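Nitrite oxidoreductase subunit A (Kuenenia stuttgartiensis, PDB 7B04) belongs to the molybdopterin oxidoreductase family and holds a molybdenum atom, two MD1 groups and an iron/sulfur cluster. Local coordinates at residues 851-856 against 1098-1103. Numbering follows the deposited sequence.
Sequences PEATPY and PKETLV. With MD1 (phosphoric acid 4-(2-amino-4-oxo-3,4,5,6,-tetrahydro-pteridin-6-yl)-2-hydroxy-3,4-dimercapto-but-3-en-yl ester guanylate ester), chain C.
Glu1100 uses one carboxylate oxygen to grip two successive peptide N-H groups of the loop 851-856. Its OE2 accepts from Glu852 N at 2.9 Å, nearly along the C-O axis, and from Ala853 N, also at 2.9 Å, which meets it from above the carboxylate plane. A bend at chi2 (-81°) turns the acid over to this loop. The extended chain of Glu852 runs toward the start of the strand, where a water O 2.7 Å from Glu852 OE2 donates to it and to Leu1102 O; Arg984 forms a salt bridge with the same carboxylate. Inverse gamma turns centre on Ala853 and on Glu1100, the latter just ahead of strand 1102-1109, part of a mixed sheet near the C-terminus of this molybdopterin oxidoreductase-family chain. The opposite end of segment 1098-1103 belongs to the two MD1 pockets: Pro1098 CB packs 3.3 Å from C17 of one MD1, and Lys1099 NZ makes a salt bridge to another MD1. Around the buried acid, Ala853 CB lies 3.6 Å from Glu1100 CD, while the Pro851 ring crosses the Glu1100 side chain at about a right angle. Leu1102 lies against the loop backbone near Ala853 and Thr854.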
ATOM      1  N   PRO B 851      -5.880 -24.658 -18.774  1.00 42.59           N
ATOM      2  CA  PRO B 851      -4.848 -25.515 -19.378  1.00 39.94           C
ATOM      3  C   PRO B 851      -3.777 -25.934 -18.394  1.00 42.56           C
ATOM      4  O   PRO B 851      -3.056 -26.900 -18.664  1.00 41.03           O
ATOM      5  CB  PRO B 851      -4.264 -24.637 -20.497  1.00 37.13           C
ATOM      6  CG  PRO B 851      -5.299 -23.593 -20.744  1.00 45.46           C
ATOM      7  CD  PRO B 851      -5.951 -23.343 -19.423  1.00 40.53           C
ATOM      8  N   GLU B 852      -3.605 -25.207 -17.296  1.00 50.31           N
ATOM      9  CA  GLU B 852      -2.738 -25.680 -16.223  1.00 40.51           C
ATOM     10  C   GLU B 852      -3.332 -25.552 -14.825  1.00 42.33           C
ATOM     11  O   GLU B 852      -3.020 -26.392 -13.979  1.00 48.26           O
ATOM     12  CB  GLU B 852      -1.400 -24.929 -16.268  1.00 42.60           C
ATOM     13  CG  GLU B 852      -0.362 -25.438 -15.302  1.00 42.72           C
ATOM     14  CD  GLU B 852       1.018 -24.918 -15.624  1.00 44.34           C
ATOM     15  OE1 GLU B 852       1.151 -24.185 -16.624  1.00 43.57           O
ATOM     16  OE2 GLU B 852       1.969 -25.237 -14.881  1.00 43.93           O
ATOM     17  N   ALA B 853      -4.241 -24.610 -14.574  1.00 46.22           N
ATOM     18  CA  ALA B 853      -4.722 -24.295 -13.224  1.00 45.85           C
ATOM     19  C   ALA B 853      -6.004 -25.058 -12.878  1.00 43.10           C
ATOM     20  O   ALA B 853      -7.052 -24.476 -12.599  1.00 40.80           O
ATOM     21  CB  ALA B 853      -4.923 -22.792 -13.077  1.00 39.62           C
ATOM     22  N   THR B 854      -5.910 -26.387 -12.907  1.00 46.90           N
ATOM     23  CA  THR B 854      -7.055 -27.229 -12.591  1.00 49.29           C
ATOM     24  C   THR B 854      -6.552 -28.580 -12.109  1.00 51.62           C
ATOM     25  O   THR B 854      -5.468 -29.011 -12.515  1.00 53.85           O
ATOM     26  CB  THR B 854      -7.965 -27.406 -13.814  1.00 49.20           C
ATOM     27  OG1 THR B 854      -9.109 -28.189 -13.455  1.00 55.21           O
ATOM     28  CG2 THR B 854      -7.220 -28.097 -14.943  1.00 42.98           C
ATOM     29  N   PRO B 855      -7.292 -29.256 -11.222  1.00 49.52           N
ATOM     30  CA  PRO B 855      -6.918 -30.631 -10.861  1.00 49.55           C
ATOM     31  C   PRO B 855      -7.297 -31.665 -11.910  1.00 52.68           C
ATOM     32  O   PRO B 855      -6.761 -32.781 -11.874  1.00 47.30           O
ATOM     33  CB  PRO B 855      -7.696 -30.877  -9.554  1.00 46.35           C
ATOM     34  CG  PRO B 855      -8.118 -29.510  -9.081  1.00 51.53           C
ATOM     35  CD  PRO B 855      -8.331 -28.720 -10.331  1.00 51.09           C
ATOM     36  N   TYR B 856      -8.207 -31.337 -12.821  1.00 45.04           N
ATOM     37  CA  TYR B 856      -8.749 -32.232 -13.832  1.00 42.67           C
ATOM     38  C   TYR B 856      -8.076 -31.982 -15.185  1.00 45.41           C
ATOM     39  O   TYR B 856      -7.068 -31.272 -15.279  1.00 50.11           O
ATOM     40  CB  TYR B 856     -10.271 -32.103 -13.876  1.00 43.95           C
ATOM     41  CG  TYR B 856     -10.890 -32.196 -12.498  1.00 53.73           C
ATOM     42  CD1 TYR B 856     -11.249 -31.051 -11.801  1.00 54.77           C
ATOM     43  CD2 TYR B 856     -11.077 -33.428 -11.876  1.00 57.22           C
ATOM     44  CE1 TYR B 856     -11.801 -31.128 -10.537  1.00 56.53           C
ATOM     45  CE2 TYR B 856     -11.627 -33.513 -10.609  1.00 60.97           C
ATOM     46  CZ  TYR B 856     -11.987 -32.357  -9.945  1.00 59.64           C
ATOM     47  OH  TYR B 856     -12.535 -32.416  -8.684  1.00 58.48           O
ATOM     48  N   PRO B1098      -1.038 -14.483 -15.443  1.00 45.41           N
ATOM     49  CA  PRO B1098      -0.003 -15.040 -14.559  1.00 45.37           C
ATOM     50  C   PRO B1098      -0.518 -16.092 -13.598  1.00 40.76           C
ATOM     51  O   PRO B1098       0.293 -16.856 -13.055  1.00 38.28           O
ATOM     52  CB  PRO B1098       0.518 -13.808 -13.802  1.00 41.49           C
ATOM     53  CG  PRO B1098       0.025 -12.629 -14.580  1.00 48.94           C
ATOM     54  CD  PRO B1098      -1.282 -13.060 -15.152  1.00 42.30           C
ATOM     55  N   LYS B1099      -1.830 -16.168 -13.383  1.00 42.59           N
ATOM     56  CA  LYS B1099      -2.399 -17.079 -12.398  1.00 43.63           C
ATOM     57  C   LYS B1099      -2.676 -18.479 -12.935  1.00 48.45           C
ATOM     58  O   LYS B1099      -2.993 -19.374 -12.141  1.00 51.18           O
ATOM     59  CB  LYS B1099      -3.676 -16.474 -11.811  1.00 29.79           C
ATOM     60  CG  LYS B1099      -3.383 -15.197 -11.049  1.00 44.17           C
ATOM     61  CD  LYS B1099      -4.607 -14.602 -10.391  1.00 47.25           C
ATOM     62  CE  LYS B1099      -4.225 -13.323  -9.663  1.00 43.77           C
ATOM     63  NZ  LYS B1099      -5.363 -12.722  -8.927  1.00 44.66           N
ATOM     64  N   GLU B1100      -2.572 -18.702 -14.246  1.00 46.51           N
ATOM     65  CA  GLU B1100      -2.709 -20.055 -14.779  1.00 46.38           C
ATOM     66  C   GLU B1100      -1.399 -20.777 -14.493  1.00 46.64           C
ATOM     67  O   GLU B1100      -0.514 -20.915 -15.343  1.00 43.95           O
ATOM     68  CB  GLU B1100      -3.045 -20.043 -16.262  1.00 45.45           C
ATOM     69  CG  GLU B1100      -4.531 -20.101 -16.519  1.00 45.25           C
ATOM     70  CD  GLU B1100      -5.089 -21.507 -16.426  1.00 46.89           C
ATOM     71  OE1 GLU B1100      -6.317 -21.633 -16.246  1.00 50.50           O
ATOM     72  OE2 GLU B1100      -4.310 -22.478 -16.536  1.00 42.79           O
ATOM     73  N   THR B1101      -1.288 -21.243 -13.255  1.00 43.03           N
ATOM     74  CA  THR B1101      -0.095 -21.925 -12.793  1.00 37.34           C
ATOM     75  C   THR B1101      -0.440 -22.686 -11.526  1.00 37.52           C
ATOM     76  O   THR B1101      -1.380 -22.336 -10.807  1.00 44.25           O
ATOM     77  CB  THR B1101       1.055 -20.940 -12.529  1.00 41.76           C
ATOM     78  OG1 THR B1101       2.309 -21.635 -12.558  1.00 42.91           O
ATOM     79  CG2 THR B1101       0.888 -20.254 -11.175  1.00 43.51           C
ATOM     80  N   LEU B1102       0.306 -23.754 -11.291  1.00 37.61           N
ATOM     81  CA  LEU B1102       0.296 -24.460 -10.022  1.00 39.79           C
ATOM     82  C   LEU B1102       1.733 -24.669  -9.585  1.00 36.98           C
ATOM     83  O   LEU B1102       2.647 -24.731 -10.409  1.00 28.26           O
ATOM     84  CB  LEU B1102      -0.436 -25.790 -10.077  1.00 41.60           C
ATOM     85  CG  LEU B1102      -1.919 -25.659 -10.398  1.00 47.62           C
ATOM     86  CD1 LEU B1102      -2.371 -26.878 -11.147  1.00 52.19           C
ATOM     87  CD2 LEU B1102      -2.729 -25.467  -9.134  1.00 47.99           C
ATOM     88  N   VAL B1103       1.919 -24.768  -8.278  1.00 42.54           N
ATOM     89  CA  VAL B1103       3.286 -24.741  -7.694  1.00 42.15           C
ATOM     90  C   VAL B1103       3.488 -25.892  -6.719  1.00 42.39           C
ATOM     91  O   VAL B1103       2.524 -26.404  -6.232  1.00 42.08           O
ATOM     92  CB  VAL B1103       3.441 -23.391  -6.966  1.00 37.85           C
ATOM     93  CG1 VAL B1103       4.867 -23.016  -6.677  1.00 47.27           C
ATOM     94  CG2 VAL B1103       2.811 -22.280  -7.758  1.00 40.50           C
TER
HETATM   95  PB  MD1 C5801       4.453  -1.658 -14.854  1.00 31.83           P
HETATM   96  O3B MD1 C5801       4.588  -1.269 -13.261  1.00 39.43           O
HETATM   97  O1B MD1 C5801       5.778  -2.213 -15.313  1.00 37.62           O
HETATM   98  O2B MD1 C5801       4.138  -0.408 -15.641  1.00 32.62           O
HETATM   99  O3A MD1 C5801       3.264  -2.770 -15.141  1.00 35.76           O
HETATM  100  C10 MD1 C5801       2.215  -2.982 -14.240  1.00 36.96           C
HETATM  101  C11 MD1 C5801       1.869  -4.499 -14.207  1.00 28.71           C
HETATM  102  O11 MD1 C5801       2.620  -5.182 -12.962  1.00 37.73           O
HETATM  103  C12 MD1 C5801       0.549  -4.692 -14.182  1.00 29.53           C
HETATM  104  S12 MD1 C5801      -0.544  -3.249 -14.031  1.00 35.08           S
HETATM  105  C13 MD1 C5801      -0.179  -6.065 -14.283  1.00 34.02           C
HETATM  106  S13 MD1 C5801      -1.990  -5.939 -14.206  1.00 41.75           S
HETATM  107  C14 MD1 C5801       0.374  -7.406 -14.409  1.00 34.34           C
HETATM  108  N15 MD1 C5801       0.105  -8.100 -12.991  1.00 36.38           N
HETATM  109  C16 MD1 C5801       0.840  -9.275 -12.723  1.00 37.04           C
HETATM  110  C15 MD1 C5801       0.447 -10.117 -11.562  1.00 35.49           C
HETATM  111  O14 MD1 C5801      -0.476  -9.798 -10.892  1.00 40.56           O
HETATM  112  N17 MD1 C5801       1.209 -11.354 -11.246  1.00 32.40           N
HETATM  113  C17 MD1 C5801       2.416 -11.763 -12.117  1.00 32.67           C
HETATM  114  N16 MD1 C5801       3.155 -12.973 -11.810  1.00 39.15           N
HETATM  115  N18 MD1 C5801       2.823 -10.920 -13.300  1.00 30.24           N
HETATM  116  C20 MD1 C5801       2.098  -9.720 -13.627  1.00 35.47           C
HETATM  117  N8  MD1 C5801       2.524  -8.968 -14.733  1.00 34.49           N
HETATM  118  C7  MD1 C5801       1.748  -7.595 -14.995  1.00 32.64           C
HETATM  119  PA  MD1 C5801       5.566  -0.063 -12.703  1.00 29.31           P
HETATM  120  O1A MD1 C5801       5.025   0.496 -11.409  1.00 40.43           O
HETATM  121  O2A MD1 C5801       6.924  -0.656 -12.467  1.00 24.53           O
HETATM  122  O5' MD1 C5801       5.794   1.159 -13.781  1.00 41.24           O
HETATM  123  C5' MD1 C5801       6.417   2.310 -13.281  1.00 40.91           C
HETATM  124  C4' MD1 C5801       7.949   2.303 -13.618  1.00 31.61           C
HETATM  125  O4' MD1 C5801       8.344   3.660 -14.267  1.00 37.01           O
HETATM  126  C1' MD1 C5801       9.058   4.463 -13.137  1.00 37.38           C
HETATM  127  N9  MD1 C5801       8.511   5.844 -13.032  1.00 30.30           N
HETATM  128  C4  MD1 C5801       8.718   6.688 -14.029  1.00 24.11           C
HETATM  129  N3  MD1 C5801       9.430   6.522 -15.322  1.00 34.82           N
HETATM  130  C2  MD1 C5801       9.503   7.642 -16.250  1.00 33.21           C
HETATM  131  N2  MD1 C5801      10.196   7.473 -17.507  1.00 36.02           N
HETATM  132  N1  MD1 C5801       8.892   8.907 -15.933  1.00 26.23           N
HETATM  133  C6  MD1 C5801       8.209   9.059 -14.688  1.00 34.93           C
HETATM  134  O6  MD1 C5801       7.706  10.097 -14.420  1.00 35.33           O
HETATM  135  C5  MD1 C5801       8.135   7.877 -13.711  1.00 28.57           C
HETATM  136  N7  MD1 C5801       7.577   7.741 -12.512  1.00 33.95           N
HETATM  137  C8  MD1 C5801       7.805   6.481 -12.080  1.00 39.82           C
HETATM  138  C2' MD1 C5801       8.861   3.806 -12.064  1.00 38.23           C
HETATM  139  O2' MD1 C5801      10.023   3.913 -11.189  1.00 30.80           O
HETATM  140  C3' MD1 C5801       8.646   2.236 -12.549  1.00 38.58           C
HETATM  141  O3' MD1 C5801       9.947   1.636 -12.816  1.00 28.79           O
HETATM  142  O   HOH W   1       3.930 -25.495 -13.073  1.00 40.06           O